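Local structure of glutathione S-transferase 2 (Heligmosomoides polygyrus, 1TW9) at residues A[17-27]-A[67-77]; A[94-102]-A[124-132]. The protein probably catalyses the conjugation of glutathione to electrophilic substrates, with release of a halide and a proton, as a sigma-class glutathione transferase. All blocks are in the same frame, centred on the assembly; numbering follows the deposited sequence.

Contact 1 (A[17-27]-A[67-77]); sequences CARQVFALADQ and ICRYLAKTFGF. Unlike the reference sequence in segment 17-27: Val21 (reference Ile).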
loop_
_atom_site.group_PDB
_atom_site.type_symbol
_atom_site.label_atom_id
_atom_site.label_comp_id
_atom_site.label_asym_id
_atom_site.label_seq_id
_atom_site.Cartn_x
_atom_site.Cartn_y
_atom_site.Cartn_z
ATOM N N CYS A 17 9.113 1.552 10.689
ATOM C CA CYS A 17 9.637 0.658 9.620
ATOM C C CYS A 17 10.652 1.440 8.807
ATOM O O CYS A 17 11.801 0.996 8.610
ATOM C CB CYS A 17 8.448 0.073 8.873
ATOM S SG CYS A 17 8.977 -1.068 7.588
ATOM N N ALA A 18 10.315 2.682 8.477
ATOM C CA ALA A 18 11.285 3.532 7.791
ATOM C C ALA A 18 12.628 3.627 8.558
ATOM O O ALA A 18 13.744 3.535 7.959
ATOM C CB ALA A 18 10.676 4.832 7.469
ATOM N N ARG A 19 12.554 3.904 9.871
ATOM C CA ARG A 19 13.735 4.016 10.720
ATOM C C ARG A 19 14.518 2.764 10.691
ATOM O O ARG A 19 15.757 2.761 10.675
ATOM C CB ARG A 19 13.336 4.377 12.156
ATOM C CG ARG A 19 12.625 5.710 12.290
ATOM C CD ARG A 19 12.570 6.064 13.779
ATOM N NE ARG A 19 11.724 7.247 14.052
ATOM C CZ ARG A 19 10.512 7.177 14.577
ATOM N NH1 ARG A 19 9.970 5.997 14.884
ATOM N NH2 ARG A 19 9.877 8.295 14.845
ATOM N N GLN A 20 13.816 1.625 10.668
ATOM C CA GLN A 20 14.530 0.371 10.617
ATOM C C GLN A 20 15.172 0.054 9.221
ATOM O O GLN A 20 16.205 -0.586 9.160
ATOM C CB GLN A 20 13.697 -0.739 11.130
ATOM C CG GLN A 20 13.374 -0.576 12.588
ATOM C CD GLN A 20 12.692 -1.722 13.204
ATOM O OE1 GLN A 20 12.625 -2.799 12.582
ATOM N NE2 GLN A 20 12.177 -1.532 14.403
ATOM N N VAL A 21 14.564 0.532 8.135
ATOM C CA VAL A 21 15.194 0.430 6.816
ATOM C C VAL A 21 16.498 1.222 6.820
ATOM O O VAL A 21 17.517 0.770 6.375
ATOM C CB VAL A 21 14.246 0.865 5.711
ATOM C CG1 VAL A 21 14.965 0.924 4.392
ATOM C CG2 VAL A 21 13.072 -0.196 5.624
ATOM N N PHE A 22 16.411 2.431 7.328
ATOM C CA PHE A 22 17.606 3.258 7.431
ATOM C C PHE A 22 18.691 2.547 8.230
ATOM O O PHE A 22 19.866 2.535 7.866
ATOM C CB PHE A 22 17.282 4.598 8.126
ATOM C CG PHE A 22 16.668 5.688 7.177
ATOM C CD1 PHE A 22 17.253 5.982 5.943
ATOM C CD2 PHE A 22 15.484 6.324 7.511
ATOM C CE1 PHE A 22 16.705 6.952 5.140
ATOM C CE2 PHE A 22 14.967 7.307 6.704
ATOM C CZ PHE A 22 15.563 7.614 5.519
ATOM N N ALA A 23 18.296 1.966 9.372
ATOM C CA ALA A 23 19.236 1.279 10.255
ATOM C C ALA A 23 19.865 0.148 9.483
ATOM O O ALA A 23 21.099 -0.022 9.519
ATOM C CB ALA A 23 18.551 0.751 11.528
ATOM N N LEU A 24 19.033 -0.673 8.834
ATOM C CA LEU A 24 19.499 -1.827 8.075
ATOM C C LEU A 24 20.497 -1.457 6.985
ATOM O O LEU A 24 21.394 -2.234 6.654
ATOM C CB LEU A 24 18.310 -2.485 7.377
ATOM C CG LEU A 24 17.968 -3.914 7.608
ATOM C CD1 LEU A 24 17.159 -4.376 6.433
ATOM C CD2 LEU A 24 19.096 -4.862 8.084
ATOM N N ALA A 25 20.332 -0.271 6.418
ATOM C CA ALA A 25 21.171 0.243 5.317
ATOM C C ALA A 25 22.395 1.022 5.815
ATOM O O ALA A 25 23.171 1.471 5.002
ATOM C CB ALA A 25 20.364 1.102 4.433
ATOM N N ASP A 26 22.479 1.247 7.116
ATOM C CA ASP A 26 23.513 2.107 7.739
ATOM C C ASP A 26 23.497 3.480 7.084
ATOM O O ASP A 26 24.530 4.122 6.805
ATOM C CB ASP A 26 24.857 1.418 7.643
ATOM C CG ASP A 26 25.923 2.102 8.391
ATOM O OD1 ASP A 26 25.618 2.669 9.439
ATOM O OD2 ASP A 26 27.112 2.073 8.015
ATOM N N GLN A 27 22.289 3.978 6.939
ATOM C CA GLN A 27 22.119 5.276 6.338
ATOM C C GLN A 27 21.768 6.300 7.416
ATOM O O GLN A 27 20.767 6.153 8.124
ATOM C CB GLN A 27 21.028 5.193 5.272
ATOM C CG GLN A 27 20.658 6.577 4.717
ATOM C CD GLN A 27 21.735 7.206 3.925
ATOM O OE1 GLN A 27 22.160 8.352 4.223
ATOM N NE2 GLN A 27 22.194 6.498 2.890
ATOM N N ILE A 67 6.843 5.350 1.756
ATOM C CA ILE A 67 8.132 5.694 2.308
ATOM C C ILE A 67 9.024 4.445 2.471
ATOM O O ILE A 67 10.170 4.411 1.997
ATOM C CB ILE A 67 7.960 6.465 3.613
ATOM C CG1 ILE A 67 7.372 7.871 3.369
ATOM C CG2 ILE A 67 9.291 6.556 4.292
ATOM C CD1 ILE A 67 7.001 8.519 4.667
ATOM N N CYS A 68 8.505 3.420 3.129
ATOM C CA CYS A 68 9.279 2.194 3.424
ATOM C C CYS A 68 9.668 1.526 2.118
ATOM O O CYS A 68 10.775 1.133 1.968
ATOM C CB CYS A 68 8.433 1.231 4.240
ATOM S SG CYS A 68 8.352 1.863 5.896
ATOM N N ARG A 69 8.717 1.383 1.188
ATOM C CA ARG A 69 8.997 0.703 -0.095
ATOM C C ARG A 69 10.027 1.483 -0.868
ATOM O O ARG A 69 10.970 0.921 -1.369
ATOM C CB ARG A 69 7.752 0.543 -0.879
ATOM C CG ARG A 69 7.896 -0.167 -2.186
ATOM C CD ARG A 69 6.657 -0.260 -3.045
ATOM N NE ARG A 69 5.528 -0.786 -2.326
ATOM C CZ ARG A 69 4.598 -0.086 -1.687
ATOM N NH1 ARG A 69 4.511 1.249 -1.790
ATOM N NH2 ARG A 69 3.662 -0.758 -1.017
ATOM N N TYR A 70 9.905 2.789 -0.885
ATOM C CA TYR A 70 10.893 3.639 -1.545
ATOM C C TYR A 70 12.329 3.442 -0.988
ATOM O O TYR A 70 13.277 3.224 -1.722
ATOM C CB TYR A 70 10.475 5.111 -1.446
ATOM C CG TYR A 70 11.574 6.067 -1.881
ATOM C CD1 TYR A 70 11.817 6.283 -3.252
ATOM C CD2 TYR A 70 12.382 6.738 -0.984
ATOM C CE1 TYR A 70 12.813 7.021 -3.668
ATOM C CE2 TYR A 70 13.344 7.499 -1.430
ATOM C CZ TYR A 70 13.536 7.711 -2.748
ATOM O OH TYR A 70 14.627 8.530 -3.094
ATOM N N LEU A 71 12.451 3.582 0.332
ATOM C CA LEU A 71 13.708 3.382 1.034
ATOM C C LEU A 71 14.204 2.002 0.821
ATOM O O LEU A 71 15.360 1.791 0.503
ATOM C CB LEU A 71 13.522 3.670 2.497
ATOM C CG LEU A 71 13.311 5.114 2.847
ATOM C CD1 LEU A 71 13.008 5.247 4.343
ATOM C CD2 LEU A 71 14.446 6.068 2.346
ATOM N N ALA A 72 13.304 1.023 0.892
ATOM C CA ALA A 72 13.710 -0.391 0.687
ATOM C C ALA A 72 14.239 -0.715 -0.708
ATOM O O ALA A 72 15.243 -1.332 -0.851
ATOM C CB ALA A 72 12.599 -1.327 1.048
ATOM N N LYS A 73 13.665 -0.097 -1.725
ATOM C CA LYS A 73 14.143 -0.249 -3.081
ATOM C C LYS A 73 15.491 0.478 -3.249
ATOM O O LYS A 73 16.355 0.017 -4.018
ATOM C CB LYS A 73 13.121 0.241 -4.042
ATOM C CG LYS A 73 11.956 -0.710 -4.140
ATOM C CD LYS A 73 10.781 -0.220 -5.065
ATOM C CE LYS A 73 9.703 -1.273 -5.401
ATOM N NZ LYS A 73 10.184 -2.372 -6.348
ATOM N N THR A 74 15.602 1.626 -2.625
ATOM C CA THR A 74 16.827 2.385 -2.691
ATOM C C THR A 74 17.982 1.549 -2.221
ATOM O O THR A 74 19.106 1.581 -2.767
ATOM C CB THR A 74 16.690 3.666 -1.867
ATOM O OG1 THR A 74 15.716 4.510 -2.458
ATOM C CG2 THR A 74 17.951 4.492 -1.851
ATOM N N PHE A 75 17.757 0.829 -1.117
ATOM C CA PHE A 75 18.848 0.169 -0.363
ATOM C C PHE A 75 18.962 -1.324 -0.566
ATOM O O PHE A 75 19.896 -1.968 -0.047
ATOM C CB PHE A 75 18.753 0.541 1.146
ATOM C CG PHE A 75 18.900 1.990 1.393
ATOM C CD1 PHE A 75 17.921 2.706 2.021
ATOM C CD2 PHE A 75 20.019 2.628 0.938
ATOM C CE1 PHE A 75 18.111 4.069 2.241
ATOM C CE2 PHE A 75 20.183 3.944 1.143
ATOM C CZ PHE A 75 19.203 4.661 1.721
ATOM N N GLY A 76 18.017 -1.913 -1.296
ATOM C CA GLY A 76 18.127 -3.323 -1.667
ATOM C C GLY A 76 17.335 -4.298 -0.790
ATOM O O GLY A 76 17.727 -5.455 -0.684
ATOM N N PHE A 77 16.262 -3.819 -0.151
ATOM C CA PHE A 77 15.537 -4.607 0.814
ATOM C C PHE A 77 14.085 -4.772 0.321
ATOM O O PHE A 77 13.139 -4.813 1.143
ATOM C CB PHE A 77 15.557 -4.000 2.204
ATOM C CG PHE A 77 17.008 -3.740 2.705
ATOM C CD1 PHE A 77 17.455 -2.497 3.006
ATOM C CD2 PHE A 77 17.840 -4.799 2.830
ATOM C CE1 PHE A 77 18.834 -2.378 3.411
ATOM C CE2 PHE A 77 19.127 -4.637 3.261
ATOM C CZ PHE A 77 19.571 -3.428 3.474
#
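Cys17 meets Cys68 sulfur to sulfur, SG to SG at 3.4 Å, and the SG of Cys68 also lies 3.3 Å from Ala18 N. One residue on, the methyl of Ala18 touches both Ile67 CG2 and Leu71 CD1; a side chain this small lets the backbones close to 5.0 Å between Ala18 CA and Cys68 CA. Val21, an isoleucine in the reference sequence, turns CG1 toward helix 64-75, anti to its own amide nitrogen (chi1 173°), and sets it 3.6 Å from Leu71 CB and near the edge of the Phe75 ring. Phe22 offers a ring face to Leu71, whose CD1 lies above it toward the rim; Tyr29 stacks on the same ring and Tyr4 meets it at a steep angle. The helical segments 17-24 and 67-75 run almost parallel, 9° apart with axes 9.0 Å from each other at closest. They belong to the pair of helices that covers one side of the sheet in the thioredoxin-like N-terminal domain of glutathione transferases, and Trp155 and Leu158 of helix 155-170 pack against them from the C-terminal domain. Leu24 lays CD1 squarely over the Phe77 ring, 3.6 Å from its centroid and 7° off the normal. Ala25 serves two rings with one methyl: CB rests on a face of Phe75, 3.5 Å from CG, and at the edge of Phe77. Beyond the Schellman motif at Asp26, where the chain leaves helical geometry, Gln27 returns to cross Phe75 at about a right angle, CG 3.8 Å from Phe75 CZ.

Contact 2 (A[94-102]-A[124-132]); sequences AYTDYRAEM and VLLPARTKF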
loop_
_atom_site.group_PDB
_atom_site.type_symbol
_atom_site.label_atom_id
_atom_site.label_comp_id
_atom_site.label_asym_id
_atom_site.label_seq_id
_atom_site.Cartn_x
_atom_site.Cartn_y
_atom_site.Cartn_z
ATOM N N ALA A 94 -1.644 -7.098 3.367
ATOM C CA ALA A 94 -2.340 -8.018 4.300
ATOM C C ALA A 94 -2.146 -7.573 5.726
ATOM O O ALA A 94 -3.057 -7.667 6.543
ATOM C CB ALA A 94 -1.854 -9.429 4.122
ATOM N N TYR A 95 -0.956 -7.059 6.054
ATOM C CA TYR A 95 -0.676 -6.546 7.402
ATOM C C TYR A 95 -1.658 -5.410 7.701
ATOM O O TYR A 95 -2.287 -5.339 8.777
ATOM C CB TYR A 95 0.801 -6.054 7.504
ATOM C CG TYR A 95 1.076 -5.334 8.782
ATOM C CD1 TYR A 95 1.120 -6.026 10.009
ATOM C CD2 TYR A 95 1.297 -3.963 8.797
ATOM C CE1 TYR A 95 1.398 -5.333 11.174
ATOM C CE2 TYR A 95 1.536 -3.289 9.937
ATOM C CZ TYR A 95 1.563 -3.974 11.135
ATOM O OH TYR A 95 1.826 -3.281 12.270
ATOM N N THR A 96 -1.733 -4.448 6.777
ATOM C CA THR A 96 -2.624 -3.312 6.913
ATOM C C THR A 96 -4.049 -3.736 7.188
ATOM O O THR A 96 -4.715 -3.150 8.032
ATOM C CB THR A 96 -2.574 -2.451 5.648
ATOM O OG1 THR A 96 -1.295 -1.873 5.570
ATOM C CG2 THR A 96 -3.515 -1.228 5.707
ATOM N N ASP A 97 -4.541 -4.704 6.414
ATOM C CA ASP A 97 -5.883 -5.236 6.641
ATOM C C ASP A 97 -6.056 -5.824 8.032
ATOM O O ASP A 97 -7.018 -5.526 8.745
ATOM C CB ASP A 97 -6.195 -6.341 5.625
ATOM C CG ASP A 97 -6.376 -5.815 4.223
ATOM O OD1 ASP A 97 -6.656 -4.609 4.069
ATOM O OD2 ASP A 97 -6.280 -6.556 3.205
ATOM N N TYR A 98 -5.118 -6.666 8.435
ATOM C CA TYR A 98 -5.118 -7.187 9.774
ATOM C C TYR A 98 -5.158 -6.101 10.833
ATOM O O TYR A 98 -5.981 -6.192 11.776
ATOM C CB TYR A 98 -3.924 -8.136 9.963
ATOM C CG TYR A 98 -3.379 -8.194 11.323
ATOM C CD1 TYR A 98 -4.002 -8.954 12.324
ATOM C CD2 TYR A 98 -2.194 -7.527 11.630
ATOM C CE1 TYR A 98 -3.483 -9.017 13.582
ATOM C CE2 TYR A 98 -1.662 -7.582 12.850
ATOM C CZ TYR A 98 -2.283 -8.370 13.840
ATOM O OH TYR A 98 -1.774 -8.418 15.109
ATOM N N ARG A 99 -4.362 -5.042 10.696
ATOM C CA ARG A 99 -4.391 -3.927 11.669
ATOM C C ARG A 99 -5.756 -3.243 11.758
ATOM O O ARG A 99 -6.214 -2.833 12.844
ATOM C CB ARG A 99 -3.276 -2.902 11.355
ATOM C CG ARG A 99 -1.892 -3.384 11.813
ATOM C CD ARG A 99 -1.740 -3.387 13.359
ATOM N NE ARG A 99 -1.076 -2.140 13.728
ATOM C CZ ARG A 99 -1.272 -1.418 14.808
ATOM N NH1 ARG A 99 -2.115 -1.776 15.767
ATOM N NH2 ARG A 99 -0.591 -0.289 14.930
ATOM N N ALA A 100 -6.417 -3.122 10.624
ATOM C CA ALA A 100 -7.778 -2.634 10.584
ATOM C C ALA A 100 -8.707 -3.494 11.438
ATOM O O ALA A 100 -9.521 -2.973 12.209
ATOM C CB ALA A 100 -8.252 -2.618 9.181
ATOM N N GLU A 101 -8.593 -4.811 11.302
ATOM C CA GLU A 101 -9.401 -5.755 12.105
ATOM C C GLU A 101 -9.128 -5.689 13.613
ATOM O O GLU A 101 -10.029 -5.873 14.421
ATOM C CB GLU A 101 -9.181 -7.195 11.607
ATOM C CG GLU A 101 -9.705 -7.445 10.192
ATOM C CD GLU A 101 -9.680 -8.914 9.766
ATOM O OE1 GLU A 101 -9.720 -9.178 8.535
ATOM O OE2 GLU A 101 -9.627 -9.808 10.643
ATOM N N MET A 102 -7.878 -5.432 13.981
ATOM C CA MET A 102 -7.450 -5.484 15.347
ATOM C C MET A 102 -6.818 -4.144 15.707
ATOM O O MET A 102 -7.507 -3.170 16.078
ATOM C CB MET A 102 -6.492 -6.684 15.487
ATOM C CG MET A 102 -5.172 -6.434 16.149
ATOM S SD MET A 102 -4.071 -5.167 15.449
ATOM C CE MET A 102 -3.047 -4.934 16.920
ATOM N N VAL A 124 -10.917 -9.318 19.893
ATOM C CA VAL A 124 -10.446 -8.894 18.581
ATOM C C VAL A 124 -9.001 -9.330 18.305
ATOM O O VAL A 124 -8.729 -9.897 17.242
ATOM C CB VAL A 124 -10.675 -7.352 18.311
ATOM C CG1 VAL A 124 -11.913 -6.826 19.037
ATOM C CG2 VAL A 124 -9.453 -6.512 18.640
ATOM N N LEU A 125 -8.094 -9.106 19.252
ATOM C CA LEU A 125 -6.665 -9.318 18.989
ATOM C C LEU A 125 -6.392 -10.761 18.576
ATOM O O LEU A 125 -5.833 -11.033 17.507
ATOM C CB LEU A 125 -5.840 -8.999 20.238
ATOM C CG LEU A 125 -4.398 -8.554 20.081
ATOM C CD1 LEU A 125 -3.516 -9.237 21.119
ATOM C CD2 LEU A 125 -3.867 -8.717 18.701
ATOM N N LEU A 126 -6.765 -11.689 19.447
ATOM C CA LEU A 126 -6.384 -13.094 19.282
ATOM C C LEU A 126 -7.029 -13.750 18.045
ATOM O O LEU A 126 -6.319 -14.428 17.306
ATOM C CB LEU A 126 -6.564 -13.884 20.593
ATOM C CG LEU A 126 -5.617 -13.363 21.712
ATOM C CD1 LEU A 126 -5.871 -14.073 23.018
ATOM C CD2 LEU A 126 -4.090 -13.417 21.380
ATOM N N PRO A 127 -8.329 -13.559 17.785
ATOM C CA PRO A 127 -8.936 -13.972 16.491
ATOM C C PRO A 127 -8.261 -13.393 15.253
ATOM O O PRO A 127 -8.022 -14.109 14.250
ATOM C CB PRO A 127 -10.351 -13.386 16.566
ATOM C CG PRO A 127 -10.631 -13.261 17.998
ATOM C CD PRO A 127 -9.338 -13.032 18.722
ATOM N N ALA A 128 -7.985 -12.085 15.319
ATOM C CA ALA A 128 -7.351 -11.392 14.206
ATOM C C ALA A 128 -6.020 -11.999 13.986
ATOM O O ALA A 128 -5.643 -12.251 12.813
ATOM C CB ALA A 128 -7.231 -9.904 14.491
ATOM N N ARG A 129 -5.281 -12.235 15.074
ATOM C CA ARG A 129 -3.938 -12.716 14.875
ATOM C C ARG A 129 -3.902 -14.169 14.424
ATOM O O ARG A 129 -3.049 -14.535 13.631
ATOM C CB ARG A 129 -3.046 -12.379 16.074
ATOM C CG ARG A 129 -3.163 -13.247 17.221
ATOM C CD ARG A 129 -2.507 -14.624 17.059
ATOM N NE ARG A 129 -2.136 -15.206 18.360
ATOM C CZ ARG A 129 -2.888 -15.973 19.105
ATOM N NH1 ARG A 129 -4.155 -16.222 18.820
ATOM N NH2 ARG A 129 -2.395 -16.456 20.236
ATOM N N THR A 130 -4.873 -15.005 14.826
ATOM C CA THR A 130 -4.908 -16.358 14.281
ATOM C C THR A 130 -5.012 -16.393 12.737
ATOM O O THR A 130 -4.297 -17.159 12.058
ATOM C CB THR A 130 -6.091 -17.109 14.894
ATOM O OG1 THR A 130 -5.891 -17.251 16.314
ATOM C CG2 THR A 130 -6.283 -18.595 14.378
ATOM N N LYS A 131 -5.906 -15.571 12.188
ATOM C CA LYS A 131 -6.073 -15.473 10.766
ATOM C C LYS A 131 -4.812 -14.932 10.083
ATOM O O LYS A 131 -4.259 -15.591 9.197
ATOM C CB LYS A 131 -7.240 -14.565 10.445
ATOM C CG LYS A 131 -7.562 -14.543 8.951
ATOM C CD LYS A 131 -8.990 -14.030 8.690
ATOM C CE LYS A 131 -9.208 -12.611 9.234
ATOM N NZ LYS A 131 -10.479 -11.897 8.776
ATOM N N PHE A 132 -4.330 -13.778 10.528
ATOM C CA PHE A 132 -3.134 -13.179 9.961
ATOM C C PHE A 132 -1.846 -13.987 10.134
ATOM O O PHE A 132 -1.095 -14.187 9.178
ATOM C CB PHE A 132 -2.890 -11.801 10.560
ATOM C CG PHE A 132 -1.696 -11.117 10.022
ATOM C CD1 PHE A 132 -0.669 -10.780 10.865
ATOM C CD2 PHE A 132 -1.656 -10.741 8.678
ATOM C CE1 PHE A 132 0.434 -10.083 10.358
ATOM C CE2 PHE A 132 -0.551 -10.076 8.163
ATOM C CZ PHE A 132 0.510 -9.799 9.015
HETATM O O HOH W 1 -6.751 -10.889 10.658
#
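Tyr98 and Phe132 form an offset stack, centroids 4.4 Å apart and planes at 8°, in the core of the all-helical C-terminal domain of the glutathione transferase fold. The helical segments 94-101 and 124-132 run antiparallel here, at 161°. Phe132 CG lies anti to the backbone N (chi1 -179°), which carries the ring across to helix 82-101, where its CZ also meets the edge of the Tyr95 ring, 3.9 Å from CD1. Toward the end of helix 82-101, Met102 CB presses on Ala128 CB at 3.5 Å, tighter than usual, while its CG lies alongside Leu125 CD2. At the exposed margin Glu101 and Lys131 cross at about a right angle in a salt bridge, Lys131 NZ reaching OE1 of Glu101 at 2.8 Å on the syn side. A water donates both to Glu101 OE2 and, at 2.8 Å, to Ala128 O. Further out, His163 and Tyr174 hold the hydroxyl of Tyr98. Replacing Tyr98 by alanine removes both ring and hydroxyl, and is likely to leave one face of Phe132 without its stacking partner and His163 and Tyr174 without this mate. The stacked ring is fixed at its far end by the hydrogen bonds of Tyr98 OH with His163 NE2 and Tyr174 OH.

How the contacts relate
Each contact pairs two helices within one domain, contact 1 in the thioredoxin-like N-terminal part and contact 2 in the helical C-terminal part, on opposite sides of the chain's centre with their own centres about 25 Å apart. Contact 1 is buried and largely apolar across its nearly parallel helices, with no hydrogen bond between them. The antiparallel pair of contact 2 is only partly buried, so an aromatic interior gives way to an ion pair and a bridging water at the surface. The contacts share no helix, but helices 64-75 and 82-101 are consecutive, and helix 155-170 touches both contacts. The second subunit packs beside contact 1 at Tyr70 and on contact 2 at Ala94.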